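PDB 4TN0: UPF0141 protein yjdB from Campylobacter jejuni subsp. jejuni HB93-13, which probably transfers phosphoethanolamine to cell-envelope acceptors, as a zinc-dependent periplasmic enzyme of the alkaline phosphatase-like group needed for polymyxin resistance and motility. Local coordinates for residues H15-E26 and D145-S156; V52-T63 and Q250-W258. All blocks are in the same frame, centred on the assembly; numbering follows the deposited sequence.

Overall arrangement
Both contacts belong to one mixed beta-sheet at the core of an alkaline phosphatase-like domain, their centres about 16 Å apart. Contact 1 (15-26 with 145-156) pairs two parallel strands. Contact 2 (52-63 with 250-258) is antiparallel and lies further along the same sheet; strand 218-224 runs between strands 18-24 and 252-259, and the nearest atoms of the two contacts are about 5 Å apart. Both lead toward the zinc ion, which is bound by Glu-26, Asp-226, His-227 and the phosphorylated Thr-65. The side chain of Glu-26, in contact 1, is about 2 Å from the metal; the side chain of Thr-63, in contact 2, is about 9 Å from the zinc ion.

Contact 1: residues H15-E26 and D145-S156; sequences HTKKLLVLVVGE and DQNIIVLHLQGS
Val-24 and His-152 meet on one face of a parallel strand pair: the methyl CG1 of Val-24 lies 3.5 Å from CD2 of His-152, and O of Val-24 sits at the ring's edge in its plane. The other methyl, CG2 of Val-24, reaches CG1 of Val-150, and further back CD2 of Leu-22 rests against CG2 of Val-150, the two side chains running alongside each other. On the reverse face CG1 of Val-23, anti to the backbone N (chi1 -179°), packs 3.6 Å from CG of Leu-153. Between these layers runs a ladder of backbone bonds, from Lys-18 N to Asp-145 O at 2.7 Å through to Leu-153 N to Val-24 O at 2.8 Å. At its start O of Lys-18 is gripped twice, by N of Asn-147 at 3.0 Å and by ND2 of Asn-147 at 3.3 Å, from opposite faces of the carbonyl plane. The strands belong to the central sheet of the alkaline phosphatase-like fold, whose loops at the C-terminal strand ends carry the metal site. There Glu-26 lies with CG 3.1 Å from O of Gln-154, and O of Glu-26 takes a bond from N of Ser-156 at 2.9 Å. OE2 of Glu-26 binds the zinc ion together with Asp-226, His-227 and phosphorylated Thr-65, while OE1 of Glu-26 accepts from Asn-107, which also bonds O of Leu-153. In the second shell Asp-105 holds ND1 of His-152, and Asp-129 takes the N-H groups of Gln-154 and Gly-155. Helix 68-73 packs on the Val-24 and His-152 side through Leu-69.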
loop_
_atom_site.group_PDB
_atom_site.type_symbol
_atom_site.label_atom_id
_atom_site.label_comp_id
_atom_site.label_asym_id
_atom_site.label_seq_id
_atom_site.Cartn_x
_atom_site.Cartn_y
_atom_site.Cartn_z
ATOM N N HIS A 15 10.061 15.676 17.501
ATOM C CA HIS A 15 9.910 17.118 17.397
ATOM C C HIS A 15 8.399 17.375 17.280
ATOM O O HIS A 15 7.652 17.191 18.258
ATOM C CB HIS A 15 10.684 17.686 16.190
ATOM C CG HIS A 15 12.110 17.213 16.086
ATOM N ND1 HIS A 15 12.458 15.876 16.189
ATOM C CD2 HIS A 15 13.268 17.884 15.909
ATOM C CE1 HIS A 15 13.761 15.752 16.041
ATOM N NE2 HIS A 15 14.287 16.956 15.886
ATOM N N THR A 16 7.950 17.772 16.085
ATOM C CA THR A 16 6.512 17.841 15.752
ATOM C C THR A 16 5.825 16.496 16.075
ATOM O O THR A 16 6.464 15.442 16.074
ATOM C CB THR A 16 6.262 18.182 14.243
ATOM O OG1 THR A 16 7.080 19.285 13.844
ATOM C CG2 THR A 16 4.803 18.568 13.995
ATOM N N LYS A 17 4.530 16.511 16.360
ATOM C CA LYS A 17 3.863 15.257 16.693
ATOM C C LYS A 17 3.318 14.635 15.388
ATOM O O LYS A 17 2.528 15.258 14.675
ATOM C CB LYS A 17 2.763 15.507 17.738
ATOM C CG LYS A 17 3.318 16.171 19.008
ATOM C CD LYS A 17 2.945 15.474 20.319
ATOM C CE LYS A 17 3.516 16.240 21.541
ATOM N NZ LYS A 17 2.960 17.616 21.797
ATOM N N LYS A 18 3.771 13.419 15.066
ATOM C CA LYS A 18 3.523 12.822 13.741
ATOM C C LYS A 18 2.948 11.389 13.768
ATOM O O LYS A 18 3.310 10.561 14.620
ATOM C CB LYS A 18 4.819 12.820 12.911
ATOM C CG LYS A 18 5.263 14.165 12.364
ATOM C CD LYS A 18 6.601 14.024 11.654
ATOM C CE LYS A 18 6.917 15.240 10.805
ATOM N NZ LYS A 18 6.273 15.172 9.452
ATOM N N LEU A 19 2.051 11.106 12.826
ATOM C CA LEU A 19 1.499 9.755 12.650
ATOM C C LEU A 19 1.313 9.378 11.187
ATOM O O LEU A 19 0.445 9.936 10.513
ATOM C CB LEU A 19 0.156 9.627 13.374
ATOM C CG LEU A 19 -0.617 8.325 13.136
ATOM C CD1 LEU A 19 0.227 7.110 13.484
ATOM C CD2 LEU A 19 -1.936 8.315 13.911
ATOM N N LEU A 20 2.078 8.397 10.713
ATOM C CA LEU A 20 1.887 7.895 9.351
ATOM C C LEU A 20 1.287 6.481 9.395
ATOM O O LEU A 20 1.804 5.590 10.074
ATOM C CB LEU A 20 3.202 7.908 8.549
ATOM C CG LEU A 20 3.106 7.394 7.104
ATOM C CD1 LEU A 20 2.111 8.236 6.333
ATOM C CD2 LEU A 20 4.453 7.376 6.378
ATOM N N VAL A 21 0.166 6.310 8.705
ATOM C CA VAL A 21 -0.427 4.987 8.518
ATOM C C VAL A 21 -0.134 4.549 7.088
ATOM O O VAL A 21 -0.595 5.174 6.124
ATOM C CB VAL A 21 -1.965 4.967 8.790
ATOM C CG1 VAL A 21 -2.564 3.637 8.368
ATOM C CG2 VAL A 21 -2.289 5.243 10.271
ATOM N N LEU A 22 0.694 3.513 6.965
ATOM C CA LEU A 22 1.078 2.960 5.664
ATOM C C LEU A 22 0.250 1.717 5.391
ATOM O O LEU A 22 0.359 0.719 6.104
ATOM C CB LEU A 22 2.561 2.603 5.639
ATOM C CG LEU A 22 3.132 1.988 4.370
ATOM C CD1 LEU A 22 3.068 2.977 3.215
ATOM C CD2 LEU A 22 4.557 1.548 4.618
ATOM N N VAL A 23 -0.586 1.749 4.374
ATOM C CA VAL A 23 -1.357 0.551 4.101
ATOM C C VAL A 23 -0.813 -0.177 2.873
ATOM O O VAL A 23 -0.881 0.339 1.755
ATOM C CB VAL A 23 -2.851 0.859 3.914
ATOM C CG1 VAL A 23 -3.610 -0.432 3.654
ATOM C CG2 VAL A 23 -3.394 1.508 5.170
ATOM N N VAL A 24 -0.248 -1.365 3.109
ATOM C CA VAL A 24 0.222 -2.243 2.034
ATOM C C VAL A 24 -0.906 -3.158 1.549
ATOM O O VAL A 24 -1.340 -4.091 2.239
ATOM C CB VAL A 24 1.420 -3.107 2.479
ATOM C CG1 VAL A 24 1.838 -4.082 1.369
ATOM C CG2 VAL A 24 2.578 -2.226 2.935
ATOM N N GLY A 25 -1.373 -2.878 0.344
ATOM C CA GLY A 25 -2.462 -3.638 -0.233
ATOM C C GLY A 25 -2.066 -4.971 -0.844
ATOM O O GLY A 25 -0.977 -5.519 -0.607
ATOM N N GLU A 26 -2.990 -5.525 -1.607
ATOM C CA GLU A 26 -2.790 -6.860 -2.129
ATOM C C GLU A 26 -3.627 -7.035 -3.392
ATOM O O GLU A 26 -4.859 -6.915 -3.343
ATOM C CB GLU A 26 -3.147 -7.915 -1.067
ATOM C CG GLU A 26 -3.124 -9.351 -1.592
ATOM C CD GLU A 26 -1.727 -9.781 -1.977
ATOM O OE1 GLU A 26 -0.969 -10.256 -1.097
ATOM O OE2 GLU A 26 -1.370 -9.594 -3.161
ATOM N N ASP A 145 5.644 10.237 19.989
ATOM C CA ASP A 145 5.642 11.552 19.357
ATOM C C ASP A 145 5.690 11.404 17.842
ATOM O O ASP A 145 5.080 12.196 17.118
ATOM C CB ASP A 145 6.826 12.416 19.846
ATOM C CG ASP A 145 6.831 12.644 21.364
ATOM O OD1 ASP A 145 6.244 11.842 22.129
ATOM O OD2 ASP A 145 7.455 13.637 21.795
ATOM N N GLN A 146 6.400 10.375 17.377
ATOM C CA GLN A 146 6.444 9.997 15.956
ATOM C C GLN A 146 6.159 8.501 15.776
ATOM O O GLN A 146 6.841 7.646 16.361
ATOM C CB GLN A 146 7.797 10.357 15.341
ATOM C CG GLN A 146 7.887 11.769 14.785
ATOM C CD GLN A 146 8.476 12.763 15.766
ATOM O OE1 GLN A 146 9.211 12.400 16.694
ATOM N NE2 GLN A 146 8.169 14.035 15.554
ATOM N N ASN A 147 5.144 8.191 14.972
ATOM C CA ASN A 147 4.693 6.806 14.804
ATOM C C ASN A 147 4.478 6.408 13.356
ATOM O O ASN A 147 3.851 7.154 12.594
ATOM C CB ASN A 147 3.370 6.578 15.540
ATOM C CG ASN A 147 3.381 7.106 16.956
ATOM O OD1 ASN A 147 3.644 6.369 17.912
ATOM N ND2 ASN A 147 3.094 8.396 17.099
ATOM N N ILE A 148 4.952 5.223 12.973
ATOM C CA ILE A 148 4.469 4.627 11.726
ATOM C C ILE A 148 3.776 3.329 12.061
ATOM O O ILE A 148 4.320 2.465 12.762
ATOM C CB ILE A 148 5.585 4.384 10.661
ATOM C CG1 ILE A 148 4.954 3.886 9.353
ATOM C CG2 ILE A 148 6.667 3.434 11.174
ATOM C CD1 ILE A 148 5.919 3.760 8.185
ATOM N N ILE A 149 2.552 3.220 11.559
ATOM C CA ILE A 149 1.756 2.014 11.667
ATOM C C ILE A 149 1.532 1.406 10.291
ATOM O O ILE A 149 0.982 2.053 9.384
ATOM C CB ILE A 149 0.398 2.309 12.336
ATOM C CG1 ILE A 149 0.637 3.049 13.671
ATOM C CG2 ILE A 149 -0.396 1.008 12.517
ATOM C CD1 ILE A 149 -0.616 3.372 14.464
ATOM N N VAL A 150 1.988 0.171 10.118
ATOM C CA VAL A 150 1.766 -0.526 8.853
ATOM C C VAL A 150 0.576 -1.480 8.964
ATOM O O VAL A 150 0.482 -2.290 9.898
ATOM C CB VAL A 150 3.003 -1.314 8.396
ATOM C CG1 VAL A 150 2.706 -2.009 7.069
ATOM C CG2 VAL A 150 4.221 -0.391 8.252
ATOM N N LEU A 151 -0.366 -1.332 8.040
ATOM C CA LEU A 151 -1.432 -2.304 7.915
ATOM C C LEU A 151 -1.251 -3.036 6.580
ATOM O O LEU A 151 -1.303 -2.409 5.510
ATOM C CB LEU A 151 -2.801 -1.631 7.995
ATOM C CG LEU A 151 -3.020 -0.740 9.225
ATOM C CD1 LEU A 151 -4.394 -0.065 9.185
ATOM C CD2 LEU A 151 -2.803 -1.502 10.520
ATOM N N HIS A 152 -1.045 -4.354 6.658
ATOM C CA HIS A 152 -0.848 -5.210 5.484
ATOM C C HIS A 152 -2.149 -5.981 5.208
ATOM O O HIS A 152 -2.532 -6.877 5.974
ATOM C CB HIS A 152 0.321 -6.183 5.707
ATOM C CG HIS A 152 0.728 -6.960 4.484
ATOM N ND1 HIS A 152 1.518 -8.090 4.550
ATOM C CD2 HIS A 152 0.468 -6.766 3.169
ATOM C CE1 HIS A 152 1.704 -8.572 3.338
ATOM N NE2 HIS A 152 1.083 -7.785 2.480
ATOM N N LEU A 153 -2.815 -5.612 4.116
ATOM C CA LEU A 153 -4.107 -6.175 3.741
ATOM C C LEU A 153 -4.044 -7.536 3.052
ATOM O O LEU A 153 -3.065 -7.871 2.388
ATOM C CB LEU A 153 -4.834 -5.211 2.809
ATOM C CG LEU A 153 -4.976 -3.763 3.269
ATOM C CD1 LEU A 153 -5.792 -2.985 2.238
ATOM C CD2 LEU A 153 -5.612 -3.704 4.650
ATOM N N GLN A 154 -5.104 -8.317 3.216
ATOM C CA GLN A 154 -5.381 -9.438 2.330
ATOM C C GLN A 154 -5.965 -8.857 1.025
ATOM O O GLN A 154 -5.786 -9.423 -0.071
ATOM C CB GLN A 154 -6.348 -10.430 2.991
ATOM C CG GLN A 154 -6.586 -11.752 2.253
ATOM C CD GLN A 154 -5.411 -12.739 2.290
ATOM O OE1 GLN A 154 -4.248 -12.367 2.427
ATOM N NE2 GLN A 154 -5.731 -14.017 2.145
ATOM N N GLY A 155 -6.655 -7.720 1.155
ATOM C CA GLY A 155 -7.084 -6.935 0.012
ATOM C C GLY A 155 -7.911 -7.723 -0.996
ATOM O O GLY A 155 -9.024 -8.144 -0.706
ATOM N N SER A 156 -7.371 -7.879 -2.198
ATOM C CA SER A 156 -8.040 -8.565 -3.288
ATOM C C SER A 156 -7.447 -9.945 -3.607
ATOM O O SER A 156 -7.579 -10.404 -4.727
ATOM C CB SER A 156 -7.968 -7.719 -4.557
ATOM O OG SER A 156 -8.634 -6.481 -4.433
#

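Contact 2: residues V52-T63 and Q250-W258; sequences VVFFDNFSSCGT and QTHIPAIFW
CG of Phe-58 stands roughly anti to the backbone N (chi1 -151°), and rotation about CB-CG (chi2 -91°) turns one ring face to Ala-255. The methyl CB of Ala-255 sits 3.6 Å from the centroid of the Phe-58 ring, only 12° off its normal, a CH-pi contact. CG1 of Ile-253 lies between the backbone N and the carbonyl carbon, and CD1 of Ile-253 arrives at the ring's edge, 3.7 Å from CD1 of Phe-58. O of Phe-58 accepts from N of Ile-253 at 3.0 Å and from ND1 of His-252 at 3.2 Å, one above and one below its plane. O of Phe-58 lies near the plane of the imidazole, and the bond places a hydrogen on ND1. The edge of the ring also lies beside O of Asp-56, at the corner where strand 53-59 is interrupted. Before the corner, Val-53 and Phe-257 form an antiparallel hydrogen-bonded pair with two bonds in the carbonyl plane. CD1 of Phe-54, at the ring edge, lies 3.9 Å from CG1 of Ile-256; on the opposite face the ring edge of Phe-55, at CE1, meets CB of Phe-257. Past the corner, N of Ser-60 bonds to O of Thr-251 at 2.9 Å, and OG of Ser-60 donates forward to O of Gly-62 at 2.7 Å, spanning Cys-61, which is disulfide-bonded to Cys-71. Around this part of the alkaline phosphatase-like sheet, helix 264-271 touches Val-53 and Phe-257, helix 186-211 covers Val-52, Ile-256 and Trp-258, and strand 218-224 flanks strand 252-259.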
loop_
_atom_site.group_PDB
_atom_site.type_symbol
_atom_site.label_atom_id
_atom_site.label_comp_id
_atom_site.label_asym_id
_atom_site.label_seq_id
_atom_site.Cartn_x
_atom_site.Cartn_y
_atom_site.Cartn_z
ATOM N N VAL A 52 -9.110 12.318 -1.364
ATOM C CA VAL A 52 -7.779 11.734 -1.336
ATOM C C VAL A 52 -7.037 12.020 -2.637
ATOM O O VAL A 52 -7.667 12.277 -3.663
ATOM C CB VAL A 52 -7.856 10.215 -1.090
ATOM C CG1 VAL A 52 -8.557 9.930 0.227
ATOM C CG2 VAL A 52 -8.582 9.506 -2.238
ATOM N N VAL A 53 -5.703 12.003 -2.589
ATOM C CA VAL A 53 -4.891 12.155 -3.798
ATOM C C VAL A 53 -4.597 10.782 -4.401
ATOM O O VAL A 53 -4.162 9.869 -3.691
ATOM C CB VAL A 53 -3.555 12.887 -3.515
ATOM C CG1 VAL A 53 -2.698 12.934 -4.760
ATOM C CG2 VAL A 53 -3.809 14.290 -3.013
ATOM N N PHE A 54 -4.837 10.644 -5.706
ATOM C CA PHE A 54 -4.626 9.381 -6.405
ATOM C C PHE A 54 -3.550 9.467 -7.480
ATOM O O PHE A 54 -3.688 10.204 -8.460
ATOM C CB PHE A 54 -5.940 8.899 -7.027
ATOM C CG PHE A 54 -5.802 7.651 -7.860
ATOM C CD1 PHE A 54 -5.744 6.400 -7.265
ATOM C CD2 PHE A 54 -5.735 7.731 -9.235
ATOM C CE1 PHE A 54 -5.629 5.248 -8.037
ATOM C CE2 PHE A 54 -5.609 6.585 -10.007
ATOM C CZ PHE A 54 -5.556 5.344 -9.405
ATOM N N PHE A 55 -2.506 8.665 -7.306
ATOM C CA PHE A 55 -1.424 8.576 -8.269
ATOM C C PHE A 55 -1.822 7.688 -9.449
ATOM O O PHE A 55 -1.967 6.469 -9.313
ATOM C CB PHE A 55 -0.183 8.035 -7.577
ATOM C CG PHE A 55 0.352 8.952 -6.524
ATOM C CD1 PHE A 55 -0.256 9.028 -5.283
ATOM C CD2 PHE A 55 1.451 9.758 -6.778
ATOM C CE1 PHE A 55 0.226 9.883 -4.313
ATOM C CE2 PHE A 55 1.933 10.609 -5.809
ATOM C CZ PHE A 55 1.322 10.668 -4.581
ATOM N N ASP A 56 -1.989 8.291 -10.617
ATOM C CA ASP A 56 -2.562 7.540 -11.724
ATOM C C ASP A 56 -1.510 6.907 -12.615
ATOM O O ASP A 56 -1.845 6.263 -13.594
ATOM C CB ASP A 56 -3.486 8.438 -12.553
ATOM C CG ASP A 56 -2.871 9.781 -12.861
ATOM O OD1 ASP A 56 -1.924 9.826 -13.682
ATOM O OD2 ASP A 56 -3.328 10.788 -12.263
ATOM N N ASN A 57 -0.243 7.062 -12.257
ATOM C CA ASN A 57 0.851 6.533 -13.064
ATOM C C ASN A 57 1.918 5.839 -12.208
ATOM O O ASN A 57 3.107 6.031 -12.387
ATOM C CB ASN A 57 1.465 7.669 -13.884
ATOM C CG ASN A 57 2.327 7.165 -15.033
ATOM O OD1 ASN A 57 2.203 6.017 -15.467
ATOM N ND2 ASN A 57 3.208 8.026 -15.530
ATOM N N PHE A 58 1.451 4.997 -11.298
ATOM C CA PHE A 58 2.259 4.374 -10.265
ATOM C C PHE A 58 2.471 2.901 -10.600
ATOM O O PHE A 58 1.504 2.182 -10.882
ATOM C CB PHE A 58 1.540 4.522 -8.925
ATOM C CG PHE A 58 2.442 4.568 -7.736
ATOM C CD1 PHE A 58 2.782 3.413 -7.062
ATOM C CD2 PHE A 58 2.914 5.780 -7.261
ATOM C CE1 PHE A 58 3.600 3.464 -5.947
ATOM C CE2 PHE A 58 3.730 5.835 -6.145
ATOM C CZ PHE A 58 4.078 4.683 -5.493
ATOM N N SER A 59 3.721 2.446 -10.556
ATOM C CA SER A 59 4.068 1.071 -10.927
ATOM C C SER A 59 4.652 0.260 -9.787
ATOM O O SER A 59 5.181 0.817 -8.836
ATOM C CB SER A 59 5.065 1.070 -12.082
ATOM O OG SER A 59 4.388 1.175 -13.322
ATOM N N SER A 60 4.605 -1.062 -9.918
ATOM C CA SER A 60 5.115 -1.932 -8.871
ATOM C C SER A 60 6.481 -2.439 -9.251
ATOM O O SER A 60 6.895 -2.379 -10.406
ATOM C CB SER A 60 4.191 -3.131 -8.620
ATOM O OG SER A 60 4.138 -3.961 -9.766
ATOM N N CYS A 61 7.151 -2.992 -8.256
ATOM C CA CYS A 61 8.511 -3.452 -8.409
ATOM C C CYS A 61 8.540 -4.844 -9.044
ATOM O O CYS A 61 9.459 -5.180 -9.781
ATOM C CB CYS A 61 9.197 -3.432 -7.034
ATOM S SG CYS A 61 10.905 -3.919 -7.072
ATOM N N GLY A 62 7.503 -5.637 -8.782
ATOM C CA GLY A 62 7.400 -6.988 -9.302
ATOM C C GLY A 62 5.947 -7.361 -9.557
ATOM O O GLY A 62 5.051 -6.524 -9.440
ATOM N N THR A 63 5.698 -8.608 -9.931
ATOM C CA THR A 63 4.330 -9.028 -10.174
ATOM C C THR A 63 3.875 -10.083 -9.196
ATOM O O THR A 63 2.806 -10.653 -9.370
ATOM C CB THR A 63 4.139 -9.600 -11.579
ATOM O OG1 THR A 63 5.004 -10.732 -11.730
ATOM C CG2 THR A 63 4.442 -8.561 -12.621
ATOM N N GLN A 250 -0.929 -6.081 -14.353
ATOM C CA GLN A 250 -0.172 -6.645 -13.234
ATOM C C GLN A 250 0.856 -5.687 -12.621
ATOM O O GLN A 250 1.242 -5.890 -11.476
ATOM C CB GLN A 250 0.514 -7.949 -13.652
ATOM C CG GLN A 250 -0.511 -9.049 -13.889
ATOM C CD GLN A 250 0.097 -10.412 -14.138
ATOM O OE1 GLN A 250 1.225 -10.729 -13.705
ATOM N NE2 GLN A 250 -0.652 -11.237 -14.841
ATOM N N THR A 251 1.287 -4.657 -13.358
ATOM C CA THR A 251 2.318 -3.735 -12.863
ATOM C C THR A 251 1.801 -2.339 -12.479
ATOM O O THR A 251 2.420 -1.623 -11.666
ATOM C CB THR A 251 3.456 -3.557 -13.922
ATOM O OG1 THR A 251 2.913 -3.027 -15.138
ATOM C CG2 THR A 251 4.097 -4.879 -14.230
ATOM N N HIS A 252 0.673 -1.954 -13.065
ATOM C CA HIS A 252 0.090 -0.630 -12.839
ATOM C C HIS A 252 -0.861 -0.681 -11.634
ATOM O O HIS A 252 -1.970 -1.242 -11.719
ATOM C CB HIS A 252 -0.638 -0.165 -14.113
ATOM C CG HIS A 252 -1.165 1.237 -14.055
ATOM N ND1 HIS A 252 -0.785 2.144 -13.084
ATOM C CD2 HIS A 252 -2.051 1.884 -14.852
ATOM C CE1 HIS A 252 -1.413 3.291 -13.288
ATOM N NE2 HIS A 252 -2.187 3.159 -14.355
ATOM N N ILE A 253 -0.413 -0.098 -10.521
ATOM C CA ILE A 253 -1.108 -0.191 -9.238
ATOM C C ILE A 253 -1.654 1.152 -8.790
ATOM O O ILE A 253 -1.160 2.202 -9.208
ATOM C CB ILE A 253 -0.166 -0.709 -8.110
ATOM C CG1 ILE A 253 1.173 0.043 -8.165
ATOM C CG2 ILE A 253 0.041 -2.206 -8.207
ATOM C CD1 ILE A 253 2.078 -0.211 -6.987
ATOM N N PRO A 254 -2.644 1.124 -7.887
ATOM C CA PRO A 254 -3.110 2.354 -7.259
ATOM C C PRO A 254 -2.150 2.828 -6.169
ATOM O O PRO A 254 -1.509 2.024 -5.485
ATOM C CB PRO A 254 -4.442 1.933 -6.644
ATOM C CG PRO A 254 -4.188 0.523 -6.252
ATOM C CD PRO A 254 -3.430 -0.034 -7.424
ATOM N N ALA A 255 -2.062 4.141 -6.014
ATOM C CA ALA A 255 -1.446 4.717 -4.838
ATOM C C ALA A 255 -2.325 5.880 -4.413
ATOM O O ALA A 255 -2.778 6.673 -5.254
ATOM C CB ALA A 255 -0.017 5.157 -5.113
ATOM N N ILE A 256 -2.608 5.930 -3.114
ATOM C CA ILE A 256 -3.521 6.914 -2.542
ATOM C C ILE A 256 -2.899 7.589 -1.317
ATOM O O ILE A 256 -2.409 6.905 -0.411
ATOM C CB ILE A 256 -4.856 6.262 -2.129
ATOM C CG1 ILE A 256 -5.676 5.876 -3.359
ATOM C CG2 ILE A 256 -5.666 7.179 -1.214
ATOM C CD1 ILE A 256 -6.885 4.976 -3.009
ATOM N N PHE A 257 -2.952 8.920 -1.277
ATOM C CA PHE A 257 -2.435 9.658 -0.120
ATOM C C PHE A 257 -3.467 10.582 0.496
ATOM O O PHE A 257 -4.252 11.232 -0.203
ATOM C CB PHE A 257 -1.200 10.491 -0.490
ATOM C CG PHE A 257 -0.662 11.320 0.657
ATOM C CD1 PHE A 257 0.044 10.724 1.694
ATOM C CD2 PHE A 257 -0.873 12.692 0.704
ATOM C CE1 PHE A 257 0.526 11.475 2.745
ATOM C CE2 PHE A 257 -0.388 13.447 1.756
ATOM C CZ PHE A 257 0.312 12.838 2.775
ATOM N N TRP A 258 -3.467 10.621 1.819
ATOM C CA TRP A 258 -4.280 11.587 2.530
ATOM C C TRP A 258 -3.522 12.117 3.739
ATOM O O TRP A 258 -2.776 11.383 4.392
ATOM C CB TRP A 258 -5.611 10.972 2.966
ATOM C CG TRP A 258 -6.457 11.909 3.763
ATOM C CD1 TRP A 258 -7.416 12.749 3.282
ATOM C CD2 TRP A 258 -6.436 12.095 5.181
ATOM N NE1 TRP A 258 -7.987 13.455 4.308
ATOM C CE2 TRP A 258 -7.404 13.071 5.487
ATOM C CE3 TRP A 258 -5.689 11.538 6.223
ATOM C CZ2 TRP A 258 -7.648 13.498 6.788
ATOM C CZ3 TRP A 258 -5.932 11.962 7.515
ATOM C CH2 TRP A 258 -6.903 12.933 7.786
#